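Local coordinates for protein exotoxin A (Pseudomonas aeruginosa, PDB 1IKP) that is an NAD-dependent ADP-ribosyltransferase toxin with binding, targeting and catalytic regions that probably modifies elongation factor 2 in host cells, at residues S130-I135 / I244-H249; Y208-R213 / S369-V374. The protein carries 2 engineered substitutions. One frame throughout, in Å; residues are numbered along the deposited sequence.

Interaction 1: residues S130-I135 / I244-H249; sequences SPIYTI and ISHRLH
Ile132 lies over one face of the His246 imidazole: its CB stands 3.9 Å from the ring centroid, 17° off the normal, a CH-pi contact displaced toward the ring's rim. CG2, anti to the backbone N, and CD1 both reach the ring as well, and CD1 also packs on CG2 of Ile244. At the ring's edge, near its plane, sits Thr134 OG1, whose hydrogen-bonding partner is Lys114; buried His246 NE2 has no polar partner in the model. Tyr133 and Arg247 project from the other face of the sheet, where the phenol ring meets Arg247 CB obliquely at CD1 (3.9 Å). The arginine's extended chain then runs on to salt bridges with Asp366 and Asp387. Between the backbones, Ile132 N donates to Ser245 O (2.8 Å, 165°) and Arg247 N to Ile132 O (3.0 Å), a parallel pairing; the next rung, Thr134 N to Arg247 O, is weak at 3.5 Å as the strands splay. Just before the first rung, a water accepts from Ser245 N and lies 2.9 Å from Ser130 O. Within the concanavalin-like binding region, this parallel pair lies inside a mixed sheet, flanked by antiparallel strands 112-120 and 367-371.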
loop_
_atom_site.group_PDB
_atom_site.type_symbol
_atom_site.label_atom_id
_atom_site.label_comp_id
_atom_site.label_asym_id
_atom_site.label_seq_id
_atom_site.Cartn_x
_atom_site.Cartn_y
_atom_site.Cartn_z
ATOM N N SER A 130 -4.922 -0.434 16.775
ATOM C CA SER A 130 -3.971 -1.405 16.271
ATOM C C SER A 130 -3.938 -1.340 14.749
ATOM O O SER A 130 -4.701 -0.621 14.134
ATOM C CB SER A 130 -4.454 -2.834 16.585
ATOM O OG SER A 130 -5.570 -3.210 15.748
ATOM N N PRO A 131 -2.994 -2.070 14.150
ATOM C CA PRO A 131 -2.930 -2.124 12.698
ATOM C C PRO A 131 -4.239 -2.855 12.299
ATOM O O PRO A 131 -4.925 -3.478 13.139
ATOM C CB PRO A 131 -1.759 -3.062 12.450
ATOM C CG PRO A 131 -0.811 -2.732 13.539
ATOM C CD PRO A 131 -1.735 -2.562 14.755
ATOM N N ILE A 132 -4.581 -2.761 11.020
ATOM C CA ILE A 132 -5.716 -3.470 10.440
ATOM C C ILE A 132 -5.111 -4.793 9.929
ATOM O O ILE A 132 -4.221 -4.783 9.077
ATOM C CB ILE A 132 -6.328 -2.671 9.292
ATOM C CG1 ILE A 132 -6.813 -1.320 9.834
ATOM C CG2 ILE A 132 -7.467 -3.463 8.651
ATOM C CD1 ILE A 132 -7.290 -0.354 8.784
ATOM N N TYR A 133 -5.583 -5.907 10.473
ATOM C CA TYR A 133 -5.057 -7.227 10.139
ATOM C C TYR A 133 -5.957 -7.946 9.146
ATOM O O TYR A 133 -7.176 -7.905 9.264
ATOM C CB TYR A 133 -4.902 -8.065 11.415
ATOM C CG TYR A 133 -3.974 -7.449 12.440
ATOM C CD1 TYR A 133 -2.592 -7.434 12.265
ATOM C CD2 TYR A 133 -4.495 -6.899 13.610
ATOM C CE1 TYR A 133 -1.742 -6.893 13.240
ATOM C CE2 TYR A 133 -3.670 -6.363 14.564
ATOM C CZ TYR A 133 -2.300 -6.365 14.391
ATOM O OH TYR A 133 -1.484 -5.872 15.375
ATOM N N THR A 134 -5.355 -8.590 8.147
ATOM C CA THR A 134 -6.140 -9.302 7.149
ATOM C C THR A 134 -6.004 -10.845 7.284
ATOM O O THR A 134 -4.897 -11.382 7.297
ATOM C CB THR A 134 -5.702 -8.873 5.734
ATOM O OG1 THR A 134 -5.996 -7.483 5.554
ATOM C CG2 THR A 134 -6.443 -9.674 4.664
ATOM N N ILE A 135 -7.138 -11.542 7.354
ATOM C CA ILE A 135 -7.154 -13.015 7.471
ATOM C C ILE A 135 -7.956 -13.659 6.361
ATOM O O ILE A 135 -9.159 -13.453 6.249
ATOM C CB ILE A 135 -7.700 -13.448 8.858
ATOM C CG1 ILE A 135 -6.800 -12.868 9.952
ATOM C CG2 ILE A 135 -7.727 -14.981 8.950
ATOM C CD1 ILE A 135 -7.261 -13.169 11.381
ATOM N N ILE A 244 -2.397 5.305 10.085
ATOM C CA ILE A 244 -3.157 4.078 9.898
ATOM C C ILE A 244 -2.234 3.057 9.262
ATOM O O ILE A 244 -1.489 3.375 8.328
ATOM C CB ILE A 244 -4.339 4.298 8.947
ATOM C CG1 ILE A 244 -5.311 5.328 9.555
ATOM C CG2 ILE A 244 -5.063 2.996 8.680
ATOM C CD1 ILE A 244 -6.293 5.864 8.529
ATOM N N SER A 245 -2.253 1.832 9.768
ATOM C CA SER A 245 -1.432 0.804 9.140
ATOM C C SER A 245 -2.186 -0.484 8.956
ATOM O O SER A 245 -3.161 -0.746 9.628
ATOM C CB SER A 245 -0.169 0.516 9.962
ATOM O OG SER A 245 -0.463 -0.227 11.155
ATOM N N HIS A 246 -1.725 -1.277 7.994
ATOM C CA HIS A 246 -2.254 -2.607 7.728
ATOM C C HIS A 246 -1.066 -3.558 7.936
ATOM O O HIS A 246 0.095 -3.154 7.863
ATOM C CB HIS A 246 -2.677 -2.767 6.267
ATOM C CG HIS A 246 -4.079 -2.341 5.959
ATOM N ND1 HIS A 246 -4.432 -1.022 5.744
ATOM C CD2 HIS A 246 -5.203 -3.070 5.761
ATOM C CE1 HIS A 246 -5.713 -0.965 5.424
ATOM N NE2 HIS A 246 -6.205 -2.189 5.424
ATOM N N ARG A 247 -1.359 -4.818 8.230
ATOM C CA ARG A 247 -0.310 -5.846 8.327
ATOM C C ARG A 247 -0.878 -7.108 7.699
ATOM O O ARG A 247 -2.045 -7.475 7.939
ATOM C CB ARG A 247 0.138 -6.096 9.774
ATOM C CG ARG A 247 1.353 -7.031 9.864
ATOM C CD ARG A 247 2.174 -6.790 11.143
ATOM N NE ARG A 247 3.353 -7.644 11.208
ATOM C CZ ARG A 247 4.531 -7.295 11.724
ATOM N NH1 ARG A 247 4.749 -6.087 12.236
ATOM N NH2 ARG A 247 5.508 -8.191 11.741
ATOM N N LEU A 248 -0.070 -7.746 6.838
ATOM C CA LEU A 248 -0.482 -8.959 6.146
ATOM C C LEU A 248 0.622 -9.996 6.302
ATOM O O LEU A 248 1.771 -9.773 5.935
ATOM C CB LEU A 248 -0.695 -8.670 4.649
ATOM C CG LEU A 248 -1.118 -9.883 3.806
ATOM C CD1 LEU A 248 -2.394 -10.498 4.317
ATOM C CD2 LEU A 248 -1.290 -9.432 2.346
ATOM N N HIS A 249 0.247 -11.124 6.883
ATOM C CA HIS A 249 1.142 -12.247 7.114
ATOM C C HIS A 249 0.957 -13.235 5.968
ATOM O O HIS A 249 -0.179 -13.496 5.569
ATOM C CB HIS A 249 0.777 -12.877 8.466
ATOM C CG HIS A 249 1.378 -14.226 8.712
ATOM N ND1 HIS A 249 2.729 -14.488 8.611
ATOM C CD2 HIS A 249 0.798 -15.374 9.122
ATOM C CE1 HIS A 249 2.949 -15.750 8.950
ATOM N NE2 HIS A 249 1.796 -16.307 9.263
HETATM O O HOH W 1 -4.012 1.426 12.170
#

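Interaction 2: residues Y208-R213 / S369-V374; sequences YLAQQR and SLTCPV
Van der Waals packing centres on Pro373, whose ring meets the end of helix 205-210 and the residue that follows. The Gln211 side chain crosses it at about a right angle, bringing the carboxamide against the proline: Gln211 CD is 3.6 Å from Pro373 CB, and NE2 lies near both CB and CG. What carries the amide there is a chain extended beyond CG (chi2 -179°), starting from a backbone that has left the helix with positive phi. On the strand side, Ala210 CB meets Thr371 CG2 at 4.0 Å.

Polar contacts between the two segments run through water and use carbonyls at the helix end. Water 3 donates to Ala210 O (2.8 Å) and accepts from Val374 N (3.0 Å). Water 2 donates to Thr371 O at 2.8 Å and, weakly, to Leu209 O. That same Leu209 carbonyl oxygen lies 3.5 Å from Pro373 CG, so it borders the proline ring too.

The contact joins the binding region, through the helix end, to the targeting region. Strand 367-371 runs into this corner between strands 245-248 and 389-393, and just past its end Cys372 forms a disulfide with Cys379. Helix 205-210 ends against the chain leaving the strand, with Tyr206 touching Thr371 and Val243 packing on Pro373.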
loop_
_atom_site.group_PDB
_atom_site.type_symbol
_atom_site.label_atom_id
_atom_site.label_comp_id
_atom_site.label_asym_id
_atom_site.label_seq_id
_atom_site.Cartn_x
_atom_site.Cartn_y
_atom_site.Cartn_z
ATOM N N TYR A 208 -8.388 12.707 10.427
ATOM C CA TYR A 208 -7.385 13.092 11.403
ATOM C C TYR A 208 -6.018 12.434 11.189
ATOM O O TYR A 208 -4.992 13.120 11.176
ATOM C CB TYR A 208 -7.880 12.799 12.826
ATOM C CG TYR A 208 -6.869 13.136 13.898
ATOM C CD1 TYR A 208 -6.430 14.454 14.091
ATOM C CD2 TYR A 208 -6.351 12.146 14.729
ATOM C CE1 TYR A 208 -5.498 14.765 15.094
ATOM C CE2 TYR A 208 -5.424 12.445 15.728
ATOM C CZ TYR A 208 -5.005 13.751 15.907
ATOM O OH TYR A 208 -4.105 14.030 16.917
ATOM N N LEU A 209 -6.008 11.110 11.018
ATOM C CA LEU A 209 -4.757 10.372 10.839
ATOM C C LEU A 209 -4.066 10.495 9.482
ATOM O O LEU A 209 -2.842 10.477 9.430
ATOM C CB LEU A 209 -4.986 8.885 11.136
ATOM C CG LEU A 209 -5.532 8.590 12.534
ATOM C CD1 LEU A 209 -5.773 7.100 12.686
ATOM C CD2 LEU A 209 -4.541 9.071 13.571
ATOM N N ALA A 210 -4.844 10.583 8.407
ATOM C CA ALA A 210 -4.282 10.712 7.064
ATOM C C ALA A 210 -4.047 12.174 6.738
ATOM O O ALA A 210 -3.333 12.490 5.790
ATOM C CB ALA A 210 -5.210 10.077 6.027
ATOM N N GLN A 211 -4.638 13.053 7.550
ATOM C CA GLN A 211 -4.530 14.504 7.380
ATOM C C GLN A 211 -5.152 14.946 6.061
ATOM O O GLN A 211 -4.747 15.947 5.460
ATOM C CB GLN A 211 -3.067 14.943 7.465
ATOM C CG GLN A 211 -2.489 14.805 8.867
ATOM C CD GLN A 211 -1.042 15.247 8.974
ATOM O OE1 GLN A 211 -0.551 16.041 8.161
ATOM N NE2 GLN A 211 -0.350 14.746 9.990
ATOM N N GLN A 212 -6.155 14.194 5.628
ATOM C CA GLN A 212 -6.863 14.466 4.387
ATOM C C GLN A 212 -8.243 13.830 4.405
ATOM O O GLN A 212 -8.453 12.815 5.062
ATOM C CB GLN A 212 -6.061 13.928 3.202
ATOM C CG GLN A 212 -6.764 14.085 1.874
ATOM C CD GLN A 212 -5.807 14.425 0.759
ATOM O OE1 GLN A 212 -4.900 13.653 0.444
ATOM N NE2 GLN A 212 -5.997 15.594 0.157
ATOM N N ARG A 213 -9.179 14.432 3.674
ATOM C CA ARG A 213 -10.558 13.955 3.590
ATOM C C ARG A 213 -10.651 12.587 2.940
ATOM O O ARG A 213 -9.807 12.228 2.128
ATOM C CB ARG A 213 -11.408 14.921 2.760
ATOM C CG ARG A 213 -11.556 16.326 3.311
ATOM C CD ARG A 213 -12.481 16.373 4.515
ATOM N NE ARG A 213 -13.090 17.692 4.668
ATOM C CZ ARG A 213 -12.408 18.826 4.797
ATOM N NH1 ARG A 213 -11.081 18.814 4.795
ATOM N NH2 ARG A 213 -13.055 19.977 4.918
ATOM N N SER A 369 1.758 -1.900 5.590
ATOM C CA SER A 369 1.389 -0.822 4.663
ATOM C C SER A 369 0.900 0.379 5.455
ATOM O O SER A 369 -0.010 0.260 6.263
ATOM C CB SER A 369 0.304 -1.318 3.711
ATOM O OG SER A 369 0.756 -2.487 2.999
ATOM N N LEU A 370 1.495 1.534 5.194
ATOM C CA LEU A 370 1.185 2.747 5.933
ATOM C C LEU A 370 0.435 3.773 5.108
ATOM O O LEU A 370 0.726 3.967 3.923
ATOM C CB LEU A 370 2.481 3.372 6.414
ATOM C CG LEU A 370 3.445 2.433 7.137
ATOM C CD1 LEU A 370 4.738 3.181 7.431
ATOM C CD2 LEU A 370 2.805 1.938 8.443
ATOM N N THR A 371 -0.558 4.412 5.721
ATOM C CA THR A 371 -1.331 5.470 5.073
ATOM C C THR A 371 -0.600 6.740 5.518
ATOM O O THR A 371 -0.795 7.251 6.632
ATOM C CB THR A 371 -2.766 5.448 5.595
ATOM O OG1 THR A 371 -3.362 4.208 5.199
ATOM C CG2 THR A 371 -3.570 6.600 5.014
ATOM N N CYS A 372 0.236 7.273 4.644
ATOM C CA CYS A 372 1.091 8.388 5.020
ATOM C C CYS A 372 0.650 9.787 4.667
ATOM O O CYS A 372 0.299 10.039 3.537
ATOM C CB CYS A 372 2.468 8.178 4.376
ATOM S SG CYS A 372 3.263 6.583 4.781
ATOM N N PRO A 373 0.669 10.707 5.648
ATOM C CA PRO A 373 0.288 12.097 5.383
ATOM C C PRO A 373 1.366 12.682 4.471
ATOM O O PRO A 373 2.549 12.422 4.686
ATOM C CB PRO A 373 0.329 12.737 6.769
ATOM C CG PRO A 373 0.008 11.605 7.694
ATOM C CD PRO A 373 0.800 10.456 7.094
ATOM N N VAL A 374 0.968 13.476 3.480
ATOM C CA VAL A 374 1.934 14.067 2.549
ATOM C C VAL A 374 2.789 15.201 3.106
ATOM O O VAL A 374 3.882 15.457 2.597
ATOM C CB VAL A 374 1.245 14.620 1.280
ATOM C CG1 VAL A 374 0.510 13.505 0.551
ATOM C CG2 VAL A 374 0.285 15.745 1.649
HETATM O O HOH W 2 -2.865 7.694 8.406
HETATM O O HOH W 3 -1.988 14.070 3.910
#

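The two contacts, with centres about 15 Å apart, are joined through the backbones of neighbouring antiparallel strands, 245-248 and 367-371: His246 N lies 2.9 Å from Ser369 O, a probable hydrogen bond, and Ile244 O probably accepts another from Thr371 N. Leu209 CD1 also packs on Ile244 CG1, tying the helix to the start of segment 244-249. Interaction 1 belongs to the sheet interior, with direct backbone bonds and side chains on each face. Interaction 2 is smaller and lies at the C-terminal end of strand 367-371, where a helix end meets the chain leaving the sheet; its core is buried but exposed Gln211 borders it, and waters replace direct bonds.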